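Local atomic coordinates of beta-L-arabinobiosidase (Bacteroides thetaiotaomicron, PDB entry 5MQR), a protein that probably hydrolyses glycosidic bonds during the breakdown of complex plant pectin by a gut bacterium. Residues Glu631-Asn634 with Gly635-Asp638; Ala644-Asn647 with Ala648-Ser651; Thr874-Asp878 with Ser879-Val883. One frame throughout, in Å; residues are numbered along the deposited sequence.

Contact 1. Residues Glu631-Asn634 with Gly635-Asp638; sequences ESFN and GMED
Phe633 and selenomethionine Met636 lie side by side, one helical turn apart and pointing the same way, and this pair forms the close-packed half of the contact. Met636 CG is placed between its own backbone N and carbonyl carbon (chi1 75°), and the chain is extended beyond it; the run from CG to CE therefore drops alongside the phenyl group. Its methyl carbon CE comes to 3.9 Å from Phe633 CD1. The SE atom is 5.4 Å from the centroid of the Phe633 ring and 78° off the ring normal, which makes this a Met-aromatic contact at the ring edge. Pro992 touches both side chains, and Trp677 meets the Phe633 ring and donates through NE1 to Asn634 OD1.

The setting is the C-terminal end of helix 627-636, where the bonding pattern frays. Gly635 N still donates to Glu631 O at 3.2 Å, but its second bond, to Ser632 O, is weak. Met636 N to Ser632 O is also weak: the length is 3.0 Å, yet the N-H...O angle is only 121°.

Elsewhere round the helix the contact is looser: Glu631, Ser632 and Gly635 are exposed, and Ser632 OG turns back to His628 O. Past the helix end a water lies 2.8 Å from Phe633 O and also within bonding distance of Glu637 O, whose side chain is held by Arg991 and Tyr1015.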
loop_
_atom_site.group_PDB
_atom_site.type_symbol
_atom_site.label_atom_id
_atom_site.label_comp_id
_atom_site.label_asym_id
_atom_site.label_seq_id
_atom_site.Cartn_x
_atom_site.Cartn_y
_atom_site.Cartn_z
ATOM N N GLU A 631 -4.991 -15.408 20.594
ATOM C CA GLU A 631 -6.167 -16.220 20.912
ATOM C C GLU A 631 -5.892 -17.721 20.789
ATOM O O GLU A 631 -6.206 -18.471 21.697
ATOM C CB GLU A 631 -7.362 -15.821 20.030
ATOM C CG GLU A 631 -7.994 -14.490 20.456
ATOM C CD GLU A 631 -8.709 -13.746 19.325
ATOM O OE1 GLU A 631 -9.326 -14.392 18.433
ATOM O OE2 GLU A 631 -8.680 -12.488 19.334
ATOM N N SER A 632 -5.299 -18.149 19.675
ATOM C CA SER A 632 -4.883 -19.561 19.510
ATOM C C SER A 632 -3.873 -19.992 20.571
ATOM O O SER A 632 -4.007 -21.062 21.125
ATOM C CB SER A 632 -4.269 -19.826 18.126
ATOM O OG SER A 632 -5.232 -19.605 17.115
ATOM N N PHE A 633 -2.870 -19.168 20.831
ATOM C CA PHE A 633 -1.844 -19.506 21.820
ATOM C C PHE A 633 -2.442 -19.657 23.231
ATOM O O PHE A 633 -2.085 -20.577 23.976
ATOM C CB PHE A 633 -0.704 -18.468 21.825
ATOM C CG PHE A 633 -0.065 -18.215 20.473
ATOM C CD1 PHE A 633 0.049 -19.232 19.496
ATOM C CD2 PHE A 633 0.465 -16.963 20.186
ATOM C CE1 PHE A 633 0.654 -18.972 18.278
ATOM C CE2 PHE A 633 1.068 -16.705 18.961
ATOM C CZ PHE A 633 1.150 -17.704 18.001
ATOM N N ASN A 634 -3.382 -18.778 23.573
ATOM C CA ASN A 634 -4.063 -18.851 24.866
ATOM C C ASN A 634 -4.909 -20.124 25.038
ATOM O O ASN A 634 -4.979 -20.667 26.117
ATOM C CB ASN A 634 -4.932 -17.605 25.077
ATOM C CG ASN A 634 -4.121 -16.340 25.255
ATOM O OD1 ASN A 634 -2.910 -16.368 25.538
ATOM N ND2 ASN A 634 -4.777 -15.208 25.065
ATOM N N GLY A 635 -5.531 -20.589 23.958
ATOM C CA GLY A 635 -6.412 -21.752 23.972
ATOM C C GLY A 635 -5.730 -23.098 23.789
ATOM O O GLY A 635 -6.312 -24.106 24.148
HETATM N N MSE A 636 -4.497 -23.139 23.274
HETATM C CA MSE A 636 -3.880 -24.425 22.839
HETATM C C MSE A 636 -3.288 -25.263 23.945
HETATM O O MSE A 636 -3.073 -26.468 23.767
HETATM C CB MSE A 636 -2.836 -24.185 21.739
HETATM C CG MSE A 636 -1.525 -23.600 22.254
HETATM SE SE MSE A 636 -0.426 -23.033 20.729
HETATM C CE MSE A 636 1.047 -22.260 21.804
ATOM N N GLU A 637 -3.012 -24.630 25.082
ATOM C CA GLU A 637 -2.373 -25.289 26.225
ATOM C C GLU A 637 -2.642 -24.472 27.497
ATOM O O GLU A 637 -3.025 -23.297 27.421
ATOM C CB GLU A 637 -0.837 -25.489 25.982
ATOM C CG GLU A 637 -0.053 -24.190 25.707
ATOM C CD GLU A 637 1.278 -24.365 24.942
ATOM O OE1 GLU A 637 2.187 -23.503 25.124
ATOM O OE2 GLU A 637 1.423 -25.338 24.147
ATOM N N ASP A 638 -2.456 -25.098 28.652
ATOM C CA ASP A 638 -2.644 -24.414 29.933
ATOM C C ASP A 638 -1.623 -23.285 30.132
ATOM O O ASP A 638 -0.500 -23.324 29.602
ATOM C CB ASP A 638 -2.582 -25.405 31.129
ATOM C CG ASP A 638 -1.168 -25.975 31.368
ATOM O OD1 ASP A 638 -0.634 -26.623 30.441
ATOM O OD2 ASP A 638 -0.592 -25.791 32.473
HETATM O O HOH W 1 -1.841 -20.885 26.762
#

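Contact 2. Residues Ala644-Asn647 with Ala648-Ser651; sequences AIPN and AKAS
Ile645 places CG1 beside its backbone N (chi1 -65°), which leaves the CG2 methyl anti to that nitrogen, so that CG2 comes up against the backbone of Lys649 and Ala650. Lys649 in turn has CG anti to its carbonyl carbon, laying the start of its chain beside the Pro646 ring. Together these contacts cover the first turn of helix 647-657, where the loop from helix 627-636 bends into the new helix.

The apolar contacts are modest. Ile645 CG2 stands 4.1 Å from Lys649 CB, and Pro646 CD is 4.0 Å from Lys649 CG, the two side chains lying alongside each other. Beyond CG the lysine bends at chi2 and chi3, and its end leads away from the loop.

The turn is opened by bonds of the i to i+3 kind. Lys649 N donates to Pro646 O at 2.9 Å, approaching from above the carbonyl plane. Ala650 N donates to Asn647 O at 3.2 Å with a nearly straight N-H (161°), yet it lies 72° out of that carbonyl's plane, so the donor is aligned while the acceptor is met from above. Ala650 CB also packs on Asn647 O.

Asn647 is buried, and outside partners hold its OD1 and backbone N: OD1 accepts from Arg680 and Lys681, and the backbone N donates to Glu639. The next helical step is not made directly, since Asn647 O and Ser651 N are 4.5 Å apart; a water fills that step, donating to Asn647 O at 2.8 Å and accepting from Ser651 N at 3.0 Å.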
loop_
_atom_site.group_PDB
_atom_site.type_symbol
_atom_site.label_atom_id
_atom_site.label_comp_id
_atom_site.label_asym_id
_atom_site.label_seq_id
_atom_site.Cartn_x
_atom_site.Cartn_y
_atom_site.Cartn_z
ATOM N N ALA A 644 3.369 -10.650 35.277
ATOM C CA ALA A 644 2.690 -9.345 35.265
ATOM C C ALA A 644 1.560 -9.239 34.239
ATOM O O ALA A 644 0.643 -8.478 34.430
ATOM C CB ALA A 644 3.691 -8.223 35.024
ATOM N N ILE A 645 1.672 -9.955 33.127
ATOM C CA ILE A 645 0.724 -9.838 32.033
ATOM C C ILE A 645 0.166 -11.230 31.766
ATOM O O ILE A 645 0.795 -12.034 31.045
ATOM C CB ILE A 645 1.386 -9.214 30.809
ATOM C CG1 ILE A 645 1.790 -7.772 31.143
ATOM C CG2 ILE A 645 0.415 -9.152 29.633
ATOM C CD1 ILE A 645 2.944 -7.310 30.328
ATOM N N PRO A 646 -1.003 -11.534 32.366
ATOM C CA PRO A 646 -1.662 -12.810 32.130
ATOM C C PRO A 646 -2.022 -12.999 30.658
ATOM O O PRO A 646 -2.088 -12.011 29.923
ATOM C CB PRO A 646 -2.939 -12.704 32.972
ATOM C CG PRO A 646 -2.634 -11.662 33.991
ATOM C CD PRO A 646 -1.833 -10.671 33.230
ATOM N N ASN A 647 -2.221 -14.251 30.252
ATOM C CA ASN A 647 -2.684 -14.599 28.912
ATOM C C ASN A 647 -3.934 -13.798 28.530
ATOM O O ASN A 647 -4.067 -13.382 27.385
ATOM C CB ASN A 647 -3.001 -16.093 28.787
ATOM C CG ASN A 647 -1.777 -16.968 28.573
ATOM O OD1 ASN A 647 -0.647 -16.515 28.479
ATOM N ND2 ASN A 647 -2.020 -18.260 28.491
ATOM N N ALA A 648 -4.837 -13.583 29.491
ATOM C CA ALA A 648 -6.058 -12.814 29.252
ATOM C C ALA A 648 -5.773 -11.335 28.841
ATOM O O ALA A 648 -6.589 -10.729 28.158
ATOM C CB ALA A 648 -6.979 -12.901 30.481
ATOM N N LYS A 649 -4.621 -10.777 29.237
ATOM C CA LYS A 649 -4.221 -9.398 28.892
ATOM C C LYS A 649 -3.192 -9.328 27.770
ATOM O O LYS A 649 -2.798 -8.240 27.361
ATOM C CB LYS A 649 -3.621 -8.684 30.127
ATOM C CG LYS A 649 -4.574 -8.529 31.305
ATOM C CD LYS A 649 -5.574 -7.405 31.077
ATOM C CE LYS A 649 -6.953 -7.735 31.661
ATOM N NZ LYS A 649 -7.831 -6.517 31.718
ATOM N N ALA A 650 -2.784 -10.483 27.253
ATOM C CA ALA A 650 -1.647 -10.573 26.364
ATOM C C ALA A 650 -1.904 -9.965 24.989
ATOM O O ALA A 650 -0.997 -9.326 24.438
ATOM C CB ALA A 650 -1.164 -12.028 26.241
ATOM N N SER A 651 -3.107 -10.166 24.440
ATOM C CA SER A 651 -3.438 -9.646 23.100
ATOM C C SER A 651 -3.451 -8.135 23.130
ATOM O O SER A 651 -2.936 -7.495 22.251
ATOM C CB SER A 651 -4.803 -10.159 22.610
ATOM O OG SER A 651 -5.021 -9.811 21.244
HETATM O O HOH W 2 -5.345 -11.866 25.478
#

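Contact 3. Residues Thr874-Asp878 with Ser879-Val883; sequences TMRTD and SSANV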
loop_
_atom_site.group_PDB
_atom_site.type_symbol
_atom_site.label_atom_id
_atom_site.label_comp_id
_atom_site.label_asym_id
_atom_site.label_seq_id
_atom_site.Cartn_x
_atom_site.Cartn_y
_atom_site.Cartn_z
ATOM N N THR A 874 38.784 -21.097 21.705
ATOM C CA THR A 874 39.206 -20.959 23.083
ATOM C C THR A 874 40.686 -21.269 23.196
ATOM O O THR A 874 41.187 -22.172 22.531
ATOM C CB THR A 874 38.450 -21.949 23.975
ATOM O OG1 THR A 874 37.054 -21.636 23.954
ATOM C CG2 THR A 874 38.953 -21.896 25.410
HETATM N N MSE A 875 41.381 -20.484 23.998
HETATM C CA MSE A 875 42.807 -20.703 24.227
HETATM C C MSE A 875 42.852 -21.281 25.621
HETATM O O MSE A 875 42.426 -20.641 26.587
HETATM C CB MSE A 875 43.488 -19.358 23.935
HETATM C CG MSE A 875 45.012 -19.295 23.952
HETATM SE SE MSE A 875 45.899 -20.616 22.761
HETATM C CE MSE A 875 45.363 -20.185 20.956
ATOM N N ARG A 876 43.283 -22.534 25.730
ATOM C CA ARG A 876 43.558 -23.144 27.039
ATOM C C ARG A 876 44.906 -22.613 27.563
ATOM O O ARG A 876 45.610 -21.878 26.861
ATOM C CB ARG A 876 43.536 -24.686 26.974
ATOM C CG ARG A 876 42.197 -25.276 26.523
ATOM C CD ARG A 876 42.088 -26.749 26.893
ATOM N NE ARG A 876 40.783 -27.339 26.556
ATOM C CZ ARG A 876 40.569 -28.368 25.728
ATOM N NH1 ARG A 876 41.559 -28.989 25.090
ATOM N NH2 ARG A 876 39.331 -28.800 25.543
ATOM N N THR A 877 45.237 -22.984 28.798
ATOM C CA THR A 877 46.462 -22.558 29.485
ATOM C C THR A 877 47.709 -22.508 28.590
ATOM O O THR A 877 48.461 -21.546 28.658
ATOM C CB THR A 877 46.739 -23.496 30.679
ATOM O OG1 THR A 877 45.507 -23.731 31.380
ATOM C CG2 THR A 877 47.790 -22.897 31.628
ATOM N N ASP A 878 47.889 -23.527 27.744
ATOM C CA ASP A 878 49.095 -23.682 26.920
ATOM C C ASP A 878 48.903 -23.575 25.415
ATOM O O ASP A 878 49.734 -22.970 24.731
ATOM C CB ASP A 878 49.742 -25.028 27.229
ATOM C CG ASP A 878 50.381 -25.050 28.610
ATOM O OD1 ASP A 878 51.364 -24.298 28.830
ATOM O OD2 ASP A 878 49.881 -25.806 29.476
ATOM N N SER A 879 47.857 -24.209 24.893
ATOM C CA SER A 879 47.579 -24.170 23.459
ATOM C C SER A 879 46.076 -24.068 23.199
ATOM O O SER A 879 45.268 -24.108 24.135
ATOM C CB SER A 879 48.142 -25.425 22.796
ATOM O OG SER A 879 47.434 -26.553 23.263
ATOM N N SER A 880 45.723 -23.939 21.921
ATOM C CA SER A 880 44.324 -23.859 21.502
ATOM C C SER A 880 43.545 -25.080 21.969
ATOM O O SER A 880 44.114 -26.149 22.157
ATOM C CB SER A 880 44.211 -23.751 19.987
ATOM O OG SER A 880 42.888 -23.430 19.622
ATOM N N ALA A 881 42.246 -24.911 22.161
ATOM C CA ALA A 881 41.376 -26.029 22.476
ATOM C C ALA A 881 41.195 -26.945 21.276
ATOM O O ALA A 881 40.765 -28.077 21.461
ATOM C CB ALA A 881 40.029 -25.549 22.972
ATOM N N ASN A 882 41.525 -26.459 20.072
ATOM C CA ASN A 882 41.438 -27.243 18.842
ATOM C C ASN A 882 40.068 -27.871 18.671
ATOM O O ASN A 882 39.957 -29.080 18.449
ATOM C CB ASN A 882 42.522 -28.321 18.794
ATOM C CG ASN A 882 43.900 -27.741 18.618
ATOM O OD1 ASN A 882 44.106 -26.793 17.853
ATOM N ND2 ASN A 882 44.863 -28.319 19.308
ATOM N N VAL A 883 39.038 -27.031 18.834
ATOM C CA VAL A 883 37.661 -27.377 18.551
ATOM C C VAL A 883 36.937 -26.141 18.019
ATOM O O VAL A 883 36.989 -25.060 18.622
ATOM C CB VAL A 883 36.948 -27.977 19.791
ATOM C CG1 VAL A 883 36.967 -27.041 20.993
ATOM C CG2 VAL A 883 35.522 -28.402 19.436
HETATM O O HOH W 3 42.548 -20.884 19.858
HETATM O O HOH W 4 36.628 -23.073 20.679
#
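Met875 and Ser880 form a single antiparallel bridge, a non-hydrogen-bonded pair with CA atoms 4.4 Å apart, flanked by Ala881 N donating to Thr874 O at 3.0 Å (N-H...O 163°) and Arg876 N donating to Ser879 O. Short as it is, this is a hairpin turn, with Thr877 and Asp878 at its apex.

The selenomethionine Met875 leaves the backbone away from its partner, but bends at chi2 (54°) and chi3 (63°) and curls back. Its SE thereby comes to 3.4 Å from Ser880 N, and CE rests near Ser880 CB.

Arg876 reaches across the turn with its chain extended from CG to NE and lays one guanidinium face over Ala881, whose CB stands 4.0 Å above the plane, over its centre. NE donates to Ser810 O, and NH2 has a weak bond to Ile809 O. A leucine in its place has no flat group to lay over the Ala881 methyl and would probably leave Ser810 O without its NE donor.

One water lies 2.6 Å from Ser880 OG and can also donate to Thr874 O; another accepts from Thr874 N at 3.1 Å and reaches Val883 O.

The hairpin belongs to the loop between strand 871-872 and helix 890-893: Met875 pairs by backbone with Ala818, just ahead of helix 820-839, and Asn882 OD1 bonds Asn866 of strand 865-866.

In the fold
Contacts 1 and 2 are consecutive along the chain: the end of helix 627-636 and the start of helix 647-657, with centres 12 Å apart. They touch directly, Asn634 ND2 lying 3.0 Å from Asn647 O, and both rest on Trp677 of helix 666-680, so a single aromatic side chain backs the two helix ends. Contact 3 is a separate, outlying hairpin in the MGH1-like glycoside hydrolase region, its centre about 47 Å from that of contact 1 and 48 Å from that of contact 2; the nearest atoms are about 34 and 37 Å away. None of the three supplies a residue to the sodium site of Gln44, Glu494 and Asn495 or the calcium site containing Asp452 and Glu597.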